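Local coordinates for sensor protein (Vibrio cholerae O1 biovar El Tor, PDB 3MXQ), which probably acts as a sensor histidine kinase that phosphorylates a protein histidine from ATP, and is represented here by its PAS sensor domain, at residues L31-C36 with C140-T145; N40-V45 with N66-F71; P72-Y77 with S94-K99; T84-E89 with G132-V137; E49-R54 with P100-F105. All blocks are in the same frame, centred on the assembly; numbering follows the deposited sequence.

Contact 1: L31-C36 with C140-T145; sequences LSFALC and CVYDVT
The antiparallel sheet of the PAS fold brings its first and last strands together here: strand 34-36 runs against strand 140-145, with Ala34 opposite Val141 and Leu35 opposite Cys140. Ala34 and Val141 make a hydrogen-bonded pair, Ala34 N to Val141 O at 3.1 Å and Val141 N to Ala34 O at 2.9 Å. Ala34 O also takes a CA-H contact from Cys140 CA. Leu35 and Cys140, a non-hydrogen-bonded pair, send their side chains to the other face, where Leu35 CD1 rests on Cys140 SG at 3.8 Å. Phe33 carries its CG between the backbone N and the carbonyl carbon (chi1 61°), a torsion that lays its ring alongside Tyr142. The two rings are nearly parallel, at 19°, but slid so far apart that they barely overlap, and the tighter touch is Phe33 CB to Tyr142 CD1 at 3.7 Å. Cys140 SG approaches the Phe33 ring obliquely, 5.1 Å from its centroid. Leu24 of a second subunit packs on Phe33, while Tyr142 OH bonds to Arg21 of that subunit and to Glu123. The contact thus presents an apolar surface and a hydrogen-bonding hydroxyl, both used by the second subunit.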
# COMPACT_ATOMS: atom_id res chain seq x y z
N LEU A 31 -2.03 -7.12 4.76
CA LEU A 31 -0.68 -6.61 4.52
C LEU A 31 0.00 -5.99 5.73
O LEU A 31 1.19 -5.74 5.70
CB LEU A 31 -0.65 -5.59 3.38
CG LEU A 31 -0.84 -6.16 1.99
CD1 LEU A 31 -1.28 -5.07 1.07
CD2 LEU A 31 0.43 -6.80 1.51
N SER A 32 -0.73 -5.74 6.80
CA SER A 32 -0.14 -5.03 7.92
C SER A 32 0.82 -5.93 8.69
O SER A 32 0.63 -7.14 8.74
CB SER A 32 -1.21 -4.42 8.83
OG SER A 32 -1.96 -5.42 9.49
N PHE A 33 1.86 -5.34 9.24
CA PHE A 33 2.89 -6.09 9.94
C PHE A 33 3.51 -5.21 11.00
O PHE A 33 3.39 -4.00 10.93
CB PHE A 33 3.98 -6.55 8.97
CG PHE A 33 4.71 -5.43 8.27
CD1 PHE A 33 4.10 -4.71 7.25
CD2 PHE A 33 6.03 -5.14 8.60
CE1 PHE A 33 4.78 -3.68 6.58
CE2 PHE A 33 6.72 -4.12 7.93
CZ PHE A 33 6.09 -3.38 6.92
N ALA A 34 4.17 -5.81 11.97
CA ALA A 34 4.85 -5.06 13.00
C ALA A 34 6.24 -4.72 12.50
O ALA A 34 6.87 -5.52 11.80
CB ALA A 34 4.93 -5.87 14.25
N LEU A 35 6.71 -3.53 12.85
CA LEU A 35 8.00 -3.04 12.38
C LEU A 35 8.72 -2.30 13.48
O LEU A 35 8.13 -1.45 14.15
CB LEU A 35 7.85 -2.13 11.17
CG LEU A 35 9.20 -1.55 10.72
CD1 LEU A 35 9.44 -1.71 9.21
CD2 LEU A 35 9.36 -0.09 11.17
N CYS A 36 10.00 -2.61 13.63
CA CYS A 36 10.81 -2.06 14.71
C CYS A 36 12.25 -1.85 14.24
O CYS A 36 12.83 -2.76 13.67
CB CYS A 36 10.79 -3.05 15.85
SG CYS A 36 11.74 -2.50 17.23
N CYS A 140 10.71 -7.00 11.31
CA CYS A 140 9.36 -7.00 10.83
C CYS A 140 8.77 -8.33 11.22
O CYS A 140 9.37 -9.37 10.96
CB CYS A 140 9.34 -6.84 9.32
SG CYS A 140 10.26 -5.38 8.71
N VAL A 141 7.60 -8.30 11.85
CA VAL A 141 6.95 -9.54 12.23
C VAL A 141 5.65 -9.69 11.46
O VAL A 141 4.79 -8.82 11.54
CB VAL A 141 6.74 -9.65 13.77
CG1 VAL A 141 5.97 -10.93 14.12
CG2 VAL A 141 8.09 -9.62 14.48
N TYR A 142 5.54 -10.78 10.71
CA TYR A 142 4.40 -11.04 9.83
C TYR A 142 3.55 -12.14 10.38
O TYR A 142 4.07 -13.10 10.91
CB TYR A 142 4.87 -11.47 8.45
CG TYR A 142 5.76 -10.48 7.76
CD1 TYR A 142 5.22 -9.46 6.98
CD2 TYR A 142 7.14 -10.58 7.86
CE1 TYR A 142 6.02 -8.56 6.34
CE2 TYR A 142 7.97 -9.67 7.22
CZ TYR A 142 7.40 -8.66 6.46
OH TYR A 142 8.23 -7.77 5.83
N ASP A 143 2.24 -12.01 10.19
CA ASP A 143 1.28 -13.01 10.64
C ASP A 143 0.72 -13.80 9.48
O ASP A 143 0.20 -13.22 8.53
CB ASP A 143 0.16 -12.33 11.40
CG ASP A 143 0.49 -12.13 12.85
OD1 ASP A 143 0.12 -13.01 13.67
OD2 ASP A 143 1.16 -11.14 13.20
N VAL A 144 0.82 -15.12 9.55
CA VAL A 144 0.21 -16.01 8.56
C VAL A 144 -0.90 -16.88 9.19
O VAL A 144 -0.91 -17.11 10.39
CB VAL A 144 1.26 -16.91 7.84
CG1 VAL A 144 0.71 -17.47 6.55
CG2 VAL A 144 2.52 -16.14 7.55
N THR A 145 -1.83 -17.35 8.36
CA THR A 145 -2.97 -18.14 8.79
C THR A 145 -3.20 -19.29 7.80
O THR A 145 -3.46 -19.05 6.62
CB THR A 145 -4.24 -17.26 8.88
OG1 THR A 145 -3.94 -16.09 9.66
CG2 THR A 145 -5.41 -18.01 9.51

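Contact 2: N40-V45 with N66-F71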
# COMPACT_ATOMS: atom_id res chain seq x y z
N ASN A 40 22.46 -1.07 17.21
CA ASN A 40 23.21 -2.33 17.31
C ASN A 40 23.47 -2.76 18.75
O ASN A 40 24.04 -3.83 18.99
CB ASN A 40 24.49 -2.33 16.45
CG ASN A 40 25.48 -1.23 16.84
OD1 ASN A 40 25.37 -0.59 17.89
ND2 ASN A 40 26.46 -1.01 15.97
N ASP A 41 23.06 -1.92 19.70
CA ASP A 41 23.11 -2.24 21.12
C ASP A 41 21.71 -2.56 21.64
O ASP A 41 21.44 -2.51 22.84
CB ASP A 41 23.75 -1.09 21.92
CG ASP A 41 22.99 0.22 21.77
OD1 ASP A 41 23.22 1.13 22.59
OD2 ASP A 41 22.16 0.35 20.84
N TYR A 42 20.83 -2.89 20.70
CA TYR A 42 19.48 -3.41 20.97
C TYR A 42 18.46 -2.36 21.43
O TYR A 42 17.30 -2.68 21.71
CB TYR A 42 19.54 -4.64 21.89
CG TYR A 42 20.63 -5.60 21.49
CD1 TYR A 42 20.53 -6.39 20.34
CD2 TYR A 42 21.79 -5.71 22.25
CE1 TYR A 42 21.56 -7.26 19.96
CE2 TYR A 42 22.82 -6.57 21.89
CZ TYR A 42 22.70 -7.34 20.75
OH TYR A 42 23.75 -8.19 20.43
N VAL A 43 18.89 -1.10 21.45
CA VAL A 43 18.04 0.01 21.86
C VAL A 43 17.06 0.36 20.74
O VAL A 43 17.46 0.54 19.59
CB VAL A 43 18.89 1.24 22.24
CG1 VAL A 43 18.00 2.39 22.67
CG2 VAL A 43 19.86 0.89 23.36
N ILE A 44 15.77 0.45 21.08
CA ILE A 44 14.72 0.73 20.10
C ILE A 44 14.74 2.19 19.65
O ILE A 44 14.76 3.11 20.45
CB ILE A 44 13.32 0.35 20.62
CG1 ILE A 44 13.23 -1.17 20.77
CG2 ILE A 44 12.23 0.83 19.66
CD1 ILE A 44 12.21 -1.61 21.76
N VAL A 45 14.73 2.36 18.34
CA VAL A 45 14.85 3.68 17.74
C VAL A 45 13.52 4.15 17.15
O VAL A 45 13.13 5.28 17.33
CB VAL A 45 15.95 3.68 16.66
CG1 VAL A 45 15.96 5.00 15.91
CG2 VAL A 45 17.30 3.42 17.30
N ASN A 66 16.04 -0.96 25.51
CA ASN A 66 16.55 -2.21 24.96
C ASN A 66 15.43 -3.25 24.73
O ASN A 66 14.70 -3.58 25.66
CB ASN A 66 17.61 -2.76 25.93
CG ASN A 66 18.34 -3.99 25.41
OD1 ASN A 66 17.82 -4.76 24.59
ND2 ASN A 66 19.55 -4.18 25.90
N ILE A 67 15.31 -3.76 23.50
CA ILE A 67 14.28 -4.76 23.18
C ILE A 67 14.41 -5.98 24.06
O ILE A 67 13.41 -6.56 24.49
CB ILE A 67 14.37 -5.30 21.75
CG1 ILE A 67 14.84 -4.23 20.79
CG2 ILE A 67 13.01 -5.77 21.24
CD1 ILE A 67 14.68 -4.68 19.37
N LEU A 68 15.65 -6.37 24.31
CA LEU A 68 15.97 -7.56 25.07
C LEU A 68 15.47 -7.44 26.50
O LEU A 68 15.08 -8.43 27.10
CB LEU A 68 17.47 -7.87 25.01
CG LEU A 68 18.04 -8.06 23.59
CD1 LEU A 68 19.54 -8.21 23.61
CD2 LEU A 68 17.43 -9.26 22.88
N GLU A 69 15.46 -6.22 27.03
CA GLU A 69 14.90 -5.97 28.36
C GLU A 69 13.37 -5.88 28.35
O GLU A 69 12.72 -6.28 29.32
CB GLU A 69 15.52 -4.73 29.00
CG GLU A 69 17.02 -4.87 29.27
CD GLU A 69 17.69 -3.57 29.71
OE1 GLU A 69 17.19 -2.48 29.36
OE2 GLU A 69 18.73 -3.65 30.41
N LEU A 70 12.80 -5.37 27.26
CA LEU A 70 11.36 -5.17 27.16
C LEU A 70 10.61 -6.45 26.90
O LEU A 70 9.43 -6.56 27.24
CB LEU A 70 11.02 -4.13 26.09
CG LEU A 70 11.21 -2.66 26.48
CD1 LEU A 70 11.10 -1.74 25.28
CD2 LEU A 70 10.22 -2.23 27.57
N PHE A 71 11.27 -7.43 26.30
CA PHE A 71 10.63 -8.70 26.01
C PHE A 71 11.48 -9.87 26.44
O PHE A 71 11.82 -10.71 25.62
CB PHE A 71 10.32 -8.81 24.52
CG PHE A 71 9.46 -7.71 24.01
CD1 PHE A 71 10.02 -6.64 23.32
CD2 PHE A 71 8.09 -7.72 24.25
CE1 PHE A 71 9.22 -5.60 22.86
CE2 PHE A 71 7.28 -6.68 23.80
CZ PHE A 71 7.85 -5.62 23.11
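With chi1 at -44°, the ring of Tyr42 lies beside its own backbone N and offers a face to Leu68. Leu68 CD1 makes a CH-pi contact over that face, 3.7 Å from the ring centroid and 19° off the normal. Over the opposite face stands Asn40 O. Asn66 extends CG away from its backbone N (chi1 -173°), and its OD1 accepts from Leu68 N at 2.7 Å, making Asn66 the N-cap of the short helix 67-70. The same OD1 sits against Tyr42 CB at 3.2 Å. In the PAS fold this joins the turn between the first two strands, 34-39 and 44-47, to the run of short helices that follows them. The backbones of Val43 and Asn66 are bridged, and beside them Ile67 N gives a nearly straight bond (168°) to Tyr42 O at 2.9 Å. Deeper in, Ile44 crosses Ile67 at about a right angle, CG1 to CG1 at 3.5 Å, and Ile44 CD1 runs on to Leu70 CD1 at 3.7 Å. Met62 covers both Ile44 and Leu70, and Tyr42 OH is hydrogen-bonded to Asp83, on helix 75-88.

Contact 3: P72-Y77 with S94-K99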
# COMPACT_ATOMS: atom_id res chain seq x y z
N PRO A 72 11.82 -9.93 27.74
CA PRO A 72 12.85 -10.84 28.23
C PRO A 72 12.63 -12.31 27.85
O PRO A 72 13.58 -12.98 27.47
CB PRO A 72 12.80 -10.65 29.74
CG PRO A 72 11.47 -10.05 30.02
CD PRO A 72 11.17 -9.20 28.85
N GLU A 73 11.40 -12.79 27.94
CA GLU A 73 11.10 -14.17 27.58
C GLU A 73 11.42 -14.51 26.13
O GLU A 73 11.30 -15.66 25.73
CB GLU A 73 9.63 -14.48 27.84
CG GLU A 73 9.25 -14.58 29.30
CD GLU A 73 7.76 -14.34 29.50
OE1 GLU A 73 7.10 -15.20 30.13
OE2 GLU A 73 7.24 -13.30 29.01
N SER A 74 11.83 -13.51 25.36
CA SER A 74 12.15 -13.69 23.95
C SER A 74 13.59 -13.28 23.64
O SER A 74 14.09 -13.54 22.56
CB SER A 74 11.20 -12.87 23.07
OG SER A 74 9.89 -13.41 23.11
N ALA A 75 14.24 -12.64 24.61
CA ALA A 75 15.57 -12.07 24.41
C ALA A 75 16.58 -13.00 23.74
O ALA A 75 17.26 -12.59 22.80
CB ALA A 75 16.12 -11.55 25.71
N ASP A 76 16.68 -14.23 24.24
CA ASP A 76 17.60 -15.23 23.70
C ASP A 76 17.47 -15.41 22.20
O ASP A 76 18.46 -15.34 21.47
CB ASP A 76 17.34 -16.58 24.36
CG ASP A 76 18.34 -16.89 25.44
OD1 ASP A 76 18.13 -17.89 26.18
OD2 ASP A 76 19.33 -16.13 25.54
N TYR A 77 16.25 -15.66 21.76
CA TYR A 77 15.96 -15.90 20.37
C TYR A 77 16.26 -14.65 19.54
O TYR A 77 16.99 -14.71 18.54
CB TYR A 77 14.50 -16.36 20.22
CG TYR A 77 14.13 -16.75 18.83
CD1 TYR A 77 13.16 -16.04 18.12
CD2 TYR A 77 14.74 -17.84 18.20
CE1 TYR A 77 12.82 -16.40 16.82
CE2 TYR A 77 14.42 -18.20 16.91
CZ TYR A 77 13.45 -17.49 16.23
OH TYR A 77 13.13 -17.86 14.94
N SER A 94 12.50 -16.11 8.33
CA SER A 94 12.08 -17.41 8.80
C SER A 94 10.84 -17.27 9.66
O SER A 94 10.52 -16.17 10.13
CB SER A 94 13.19 -18.05 9.64
OG SER A 94 13.45 -17.27 10.79
N SER A 95 10.14 -18.38 9.88
CA SER A 95 9.03 -18.39 10.81
C SER A 95 9.59 -18.19 12.20
O SER A 95 10.78 -18.41 12.42
CB SER A 95 8.24 -19.69 10.71
OG SER A 95 9.09 -20.82 10.76
N TRP A 96 8.76 -17.72 13.12
CA TRP A 96 9.19 -17.55 14.50
C TRP A 96 9.25 -18.92 15.14
O TRP A 96 8.22 -19.56 15.35
CB TRP A 96 8.24 -16.63 15.25
CG TRP A 96 8.75 -16.24 16.58
CD1 TRP A 96 8.82 -17.02 17.69
CD2 TRP A 96 9.27 -14.97 16.96
NE1 TRP A 96 9.35 -16.33 18.73
CE2 TRP A 96 9.64 -15.06 18.32
CE3 TRP A 96 9.46 -13.75 16.29
CZ2 TRP A 96 10.19 -13.98 19.02
CZ3 TRP A 96 10.00 -12.68 16.99
CH2 TRP A 96 10.36 -12.81 18.34
N GLU A 97 10.46 -19.37 15.47
CA GLU A 97 10.70 -20.76 15.88
C GLU A 97 10.57 -21.03 17.37
O GLU A 97 10.31 -22.17 17.76
CB GLU A 97 12.07 -21.23 15.39
CG GLU A 97 12.34 -20.94 13.91
CD GLU A 97 13.82 -20.92 13.59
OE1 GLU A 97 14.52 -21.88 14.00
OE2 GLU A 97 14.27 -19.95 12.94
N GLN A 98 10.77 -20.01 18.20
CA GLN A 98 10.69 -20.17 19.66
C GLN A 98 9.25 -20.16 20.16
O GLN A 98 8.41 -19.42 19.64
CB GLN A 98 11.52 -19.11 20.37
CG GLN A 98 12.23 -19.62 21.63
CD GLN A 98 13.31 -20.67 21.33
OE1 GLN A 98 14.14 -20.48 20.45
NE2 GLN A 98 13.28 -21.77 22.08
N LYS A 99 8.96 -20.99 21.17
CA LYS A 99 7.60 -21.15 21.71
C LYS A 99 6.95 -19.86 22.23
O LYS A 99 5.80 -19.59 21.87
CB LYS A 99 7.54 -22.26 22.78
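Tyr77 and Trp96 are the two flat groups, and the edge of the tyrosine ring is turned to a face of the indole. Tyr77 CE1 stands 3.7 Å above the plane of Trp96, and the ring planes are inclined at 56° in a tilted edge-to-face stack. Gln98 CB covers one face of the Tyr77 ring in a CH-pi contact, 4.2 Å from the centroid and offset toward the rim. Gln98 O lies in the plane of the Trp96 ring, at its edge. Tyr77 reaches this place because its CG is carried opposite the backbone N (chi1 -175°), which aims the ring from the first turn of helix 75-88 at the chain leaving strand 92-95. Its hydroxyl meets Glu97 twice: Glu97 N donates to Tyr77 OH at 3.1 Å, at an angle of 162°, and the hydroxyl gives a weak bond to Glu97 OE2 at 3.1 Å. Lys81 makes a long, weak ion pair with the same carboxylate, and His101 stacks on Trp96. The contact closes the segment of the PAS fold in which the long helix 75-88 leads into the edge strand 92-95. The ring of buried Tyr77 is held by the indole and Gln98, and its hydroxyl by one sound bond and one weak one, which together give this polar end partners within the protein.

Contact 4: T84-E89 with G132-V137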
# COMPACT_ATOMS: atom_id res chain seq x y z
N THR A 84 23.01 -12.55 14.26
CA THR A 84 23.21 -13.18 12.96
C THR A 84 23.34 -12.10 11.89
O THR A 84 24.33 -12.05 11.16
CB THR A 84 22.10 -14.19 12.62
OG1 THR A 84 22.09 -15.20 13.63
CG2 THR A 84 22.32 -14.85 11.28
N ALA A 85 22.37 -11.21 11.83
CA ALA A 85 22.42 -10.10 10.91
C ALA A 85 23.71 -9.31 11.06
O ALA A 85 24.35 -8.97 10.07
CB ALA A 85 21.21 -9.19 11.10
N LEU A 86 24.09 -9.05 12.31
CA LEU A 86 25.22 -8.18 12.60
C LEU A 86 26.54 -8.77 12.16
O LEU A 86 27.45 -8.02 11.77
CB LEU A 86 25.28 -7.80 14.08
CG LEU A 86 24.21 -6.86 14.64
CD1 LEU A 86 24.31 -6.73 16.15
CD2 LEU A 86 24.29 -5.49 14.00
N VAL A 87 26.65 -10.10 12.19
CA VAL A 87 27.92 -10.79 11.87
C VAL A 87 28.03 -11.28 10.43
O VAL A 87 29.12 -11.28 9.87
CB VAL A 87 28.23 -11.97 12.84
CG1 VAL A 87 28.23 -11.52 14.29
CG2 VAL A 87 27.25 -13.10 12.65
N ILE A 88 26.92 -11.72 9.83
CA ILE A 88 26.99 -12.26 8.47
C ILE A 88 26.64 -11.19 7.46
O ILE A 88 26.59 -11.46 6.26
CB ILE A 88 26.14 -13.55 8.25
CG1 ILE A 88 24.66 -13.25 8.03
CG2 ILE A 88 26.35 -14.55 9.39
CD1 ILE A 88 23.98 -14.28 7.17
N GLU A 89 26.41 -9.99 7.97
CA GLU A 89 26.08 -8.81 7.16
C GLU A 89 24.93 -9.03 6.16
O GLU A 89 25.00 -8.61 5.01
CB GLU A 89 27.34 -8.27 6.45
CG GLU A 89 28.48 -7.90 7.41
CD GLU A 89 29.37 -6.79 6.88
OE1 GLU A 89 30.50 -7.10 6.44
OE2 GLU A 89 28.93 -5.61 6.89
N GLY A 132 29.91 2.05 6.26
CA GLY A 132 29.78 0.64 5.89
C GLY A 132 29.21 -0.15 7.05
O GLY A 132 28.47 -1.11 6.86
N THR A 133 29.54 0.30 8.26
CA THR A 133 29.18 -0.36 9.51
C THR A 133 27.69 -0.52 9.67
O THR A 133 26.92 0.38 9.32
CB THR A 133 29.71 0.45 10.72
OG1 THR A 133 30.21 1.72 10.27
CG2 THR A 133 30.84 -0.33 11.43
N ILE A 134 27.28 -1.66 10.21
CA ILE A 134 25.87 -1.91 10.50
C ILE A 134 25.51 -1.35 11.87
O ILE A 134 25.90 -1.89 12.90
CB ILE A 134 25.51 -3.40 10.40
CG1 ILE A 134 25.77 -3.91 9.00
CG2 ILE A 134 24.05 -3.61 10.73
CD1 ILE A 134 25.69 -5.41 8.87
N GLU A 135 24.77 -0.25 11.86
CA GLU A 135 24.47 0.48 13.09
C GLU A 135 23.02 0.32 13.55
O GLU A 135 22.70 0.57 14.72
CB GLU A 135 24.86 1.95 12.94
CG GLU A 135 26.34 2.13 12.66
CD GLU A 135 26.94 3.37 13.31
OE1 GLU A 135 26.56 4.49 12.93
OE2 GLU A 135 27.82 3.20 14.20
N HIS A 136 22.15 -0.08 12.63
CA HIS A 136 20.79 -0.42 12.99
C HIS A 136 20.40 -1.72 12.31
O HIS A 136 20.96 -2.07 11.27
CB HIS A 136 19.81 0.66 12.54
CG HIS A 136 20.15 2.02 13.05
ND1 HIS A 136 21.02 2.86 12.39
CD2 HIS A 136 19.74 2.68 14.15
CE1 HIS A 136 21.12 3.99 13.07
NE2 HIS A 136 20.35 3.91 14.14
N VAL A 137 19.44 -2.43 12.91
CA VAL A 137 18.71 -3.43 12.15
C VAL A 137 17.20 -3.21 12.22
O VAL A 137 16.66 -2.73 13.22
CB VAL A 137 19.11 -4.89 12.48
CG1 VAL A 137 20.51 -4.93 13.01
CG2 VAL A 137 18.15 -5.50 13.47
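Leu86 CD2 is the meeting point of this contact, touching Ile134 CG2 at 3.8 Å and Val137 CG1 at 3.9 Å. Leu86 and Ile134 lie at a slant to each other, whereas Leu86 and Val137 cross at about a right angle, so one methyl of the helix spans two residues of the strand. Ile134 works with both of its branches. Its CG2, held opposite the backbone N, faces Leu86, while CG1 turns beside the backbone N (chi1 -61°) and sends CD1 toward the end of the helix. There Ile134 CD1 meets Ala85 O at 4.0 Å and the side of Glu89, with Glu89 CG also 4.0 Å away. The carboxylate passes close by as well, Glu89 OE2 to Ile134 CD1 being 3.8 Å, a touch of oxygen on methyl and not a polar bond. Glu89, the first residue past the helix, has a positive phi, and its side chain turns toward Ile134.

One shell out, Ala85 rests on Val124, and Ile134 is flanked by Pro126 and His128, all on strand 118-128. Asn40 donates to Ile134 O, and Val137 pairs through its backbone with Val38, which ties the strand to its neighbour in the sheet. The axes of helix 84-88 and strand 134-137 pass 9.5 Å apart at 151°, the layering of the long helix over the sheet that belongs to the PAS core. At the exposed margin the aliphatic part of Glu89 lies along Ile134 CD1. The segments meet by van der Waals packing centred on Leu86, Ile134 and Val137, which probably draws mainly on the burial of apolar surface.

Contact 5: E49-R54 with P100-F105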
# COMPACT_ATOMS: atom_id res chain seq x y z
N GLU A 49 3.04 1.92 14.47
CA GLU A 49 1.77 2.02 15.20
C GLU A 49 1.23 0.61 15.38
O GLU A 49 0.76 0.26 16.45
CB GLU A 49 0.77 2.89 14.40
CG GLU A 49 -0.47 3.36 15.19
CD GLU A 49 -1.32 4.42 14.44
OE1 GLU A 49 -0.85 5.00 13.42
OE2 GLU A 49 -2.48 4.66 14.88
N TYR A 50 1.34 -0.21 14.34
CA TYR A 50 0.85 -1.58 14.38
C TYR A 50 1.57 -2.43 15.43
O TYR A 50 0.95 -3.29 16.05
CB TYR A 50 0.98 -2.22 13.00
CG TYR A 50 0.30 -3.56 12.90
CD1 TYR A 50 -1.08 -3.65 12.76
CD2 TYR A 50 1.04 -4.74 12.95
CE1 TYR A 50 -1.71 -4.89 12.68
CE2 TYR A 50 0.43 -5.99 12.86
CZ TYR A 50 -0.95 -6.06 12.72
OH TYR A 50 -1.56 -7.29 12.65
N PHE A 51 2.86 -2.17 15.64
CA PHE A 51 3.66 -2.82 16.68
C PHE A 51 3.14 -2.44 18.05
O PHE A 51 2.87 -3.32 18.87
CB PHE A 51 5.14 -2.43 16.54
CG PHE A 51 6.10 -3.26 17.37
CD1 PHE A 51 6.92 -4.20 16.76
CD2 PHE A 51 6.23 -3.07 18.73
CE1 PHE A 51 7.83 -4.96 17.52
CE2 PHE A 51 7.13 -3.83 19.49
CZ PHE A 51 7.92 -4.76 18.88
N GLU A 52 2.98 -1.13 18.30
CA GLU A 52 2.46 -0.61 19.57
C GLU A 52 1.16 -1.28 19.96
O GLU A 52 1.01 -1.74 21.09
CB GLU A 52 2.19 0.89 19.52
CG GLU A 52 3.39 1.76 19.25
CD GLU A 52 3.02 3.25 19.17
OE1 GLU A 52 2.35 3.74 20.11
OE2 GLU A 52 3.43 3.91 18.18
N SER A 53 0.23 -1.31 19.02
CA SER A 53 -1.12 -1.78 19.28
C SER A 53 -1.13 -3.23 19.75
O SER A 53 -2.09 -3.66 20.41
CB SER A 53 -2.00 -1.59 18.04
OG SER A 53 -1.55 -2.40 16.96
N ARG A 54 -0.07 -3.97 19.45
CA ARG A 54 -0.05 -5.40 19.77
C ARG A 54 0.84 -5.79 20.94
O ARG A 54 0.95 -6.96 21.29
CB ARG A 54 0.24 -6.21 18.51
CG ARG A 54 -0.84 -5.99 17.44
CD ARG A 54 -0.71 -6.92 16.26
NE ARG A 54 -0.29 -8.24 16.70
CZ ARG A 54 0.11 -9.20 15.89
NH1 ARG A 54 0.13 -9.01 14.57
NH2 ARG A 54 0.50 -10.37 16.40
N PRO A 100 7.68 -19.04 23.05
CA PRO A 100 7.09 -17.73 23.36
C PRO A 100 7.25 -16.74 22.20
O PRO A 100 8.38 -16.33 21.87
CB PRO A 100 7.86 -17.28 24.60
CG PRO A 100 9.18 -17.93 24.47
CD PRO A 100 8.97 -19.23 23.73
N HIS A 101 6.12 -16.37 21.59
CA HIS A 101 6.08 -15.38 20.52
C HIS A 101 6.12 -13.96 21.06
O HIS A 101 5.46 -13.65 22.03
CB HIS A 101 4.81 -15.56 19.68
CG HIS A 101 4.86 -16.73 18.75
ND1 HIS A 101 5.00 -16.59 17.38
CD2 HIS A 101 4.80 -18.06 18.98
CE1 HIS A 101 5.02 -17.78 16.82
NE2 HIS A 101 4.90 -18.69 17.76
N LEU A 102 6.88 -13.10 20.40
CA LEU A 102 6.93 -11.68 20.73
C LEU A 102 5.57 -10.96 20.65
O LEU A 102 5.29 -10.08 21.46
CB LEU A 102 7.91 -10.98 19.79
CG LEU A 102 8.20 -9.50 20.01
CD1 LEU A 102 9.01 -9.35 21.24
CD2 LEU A 102 8.96 -8.93 18.82
N LEU A 103 4.75 -11.34 19.68
CA LEU A 103 3.48 -10.68 19.44
C LEU A 103 2.31 -11.66 19.54
O LEU A 103 2.42 -12.79 19.08
CB LEU A 103 3.52 -9.99 18.09
CG LEU A 103 4.44 -8.77 18.09
CD1 LEU A 103 4.93 -8.48 16.71
CD2 LEU A 103 3.71 -7.58 18.65
N PRO A 104 1.18 -11.22 20.13
CA PRO A 104 0.12 -12.13 20.58
C PRO A 104 -0.89 -12.67 19.54
O PRO A 104 -1.91 -13.26 19.94
CB PRO A 104 -0.63 -11.28 21.63
CG PRO A 104 -0.48 -9.89 21.14
CD PRO A 104 0.89 -9.82 20.50
N PHE A 105 -0.63 -12.48 18.25
CA PHE A 105 -1.53 -13.02 17.21
C PHE A 105 -1.01 -14.36 16.69
O PHE A 105 -0.75 -15.29 17.46
CB PHE A 105 -1.68 -12.03 16.05
CG PHE A 105 -3.11 -11.75 15.63
CD1 PHE A 105 -4.04 -12.78 15.48
CD2 PHE A 105 -3.51 -10.44 15.34
CE1 PHE A 105 -5.35 -12.51 15.09
CE2 PHE A 105 -4.81 -10.15 14.94
CZ PHE A 105 -5.74 -11.19 14.82
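Arg54 begins its run across this contact at CB, which lies against Leu103 CD2 at 3.7 Å. CG is set beside the backbone N and opposite the carbonyl carbon (chi1 -61°), and the chain bends at chi3, so that the guanidinium group comes round over the loop 100-105. Its NH2 passes Leu103 CB at 3.5 Å, at a slant. Phe105 is modelled over one face of the guanidinium, but too close to it, so its exact placement is doubtful. Pro104 N is at the edge of the guanidinium. NH1 donates to Tyr50 OH, one helical turn earlier, at 3.1 Å, with the hydroxyl 21° out of the guanidinium plane. The same NH1 forms a salt bridge with Asp143, which probably balances the charge of the arginine. Beside it, Phe51 CZ touches Leu102 CD2 at 4.3 Å, and Pro104 CD lies next to Arg54 O. Within helix 49-53, Ser53 OG donates to Tyr50 O at 2.8 Å, from above the carbonyl plane.

Glu49 and Tyr50 look toward a second subunit, where Glu49 OE2 of this chain forms a salt bridge with Arg54 of the second subunit and Tyr50 OH bonds to Glu49 of that subunit. Phe105 is the last residue before an unmodelled part of the loop. The short helix 49-53 and this loop both lie over the sheet: Phe51 leans on Ala34 and Cys36 of strand 34-39, and Leu103 on Ala34 and on Val141 of strand 134-145.

In the fold
All five contacts belong to one PAS domain and gather around its antiparallel sheet, ordered 44-47, 34-39, 134-145, 118-128, 92-95. Contact 1 joins the first strand to the last and so encloses the other four along the chain; contacts 2 and 3 come in series, while contact 5 crosses contacts 2 and 4. Contacts 1 and 5, centres about 9 Å apart, touch directly and both reach the second subunit; contacts 1 and 3 also touch a third. Contacts 3 and 4 share helix 75-88, with centres about 19 Å apart, one at each end of it. Helices and loop thus cover the sheet, while contacts 1, 3 and 5 also border other subunits.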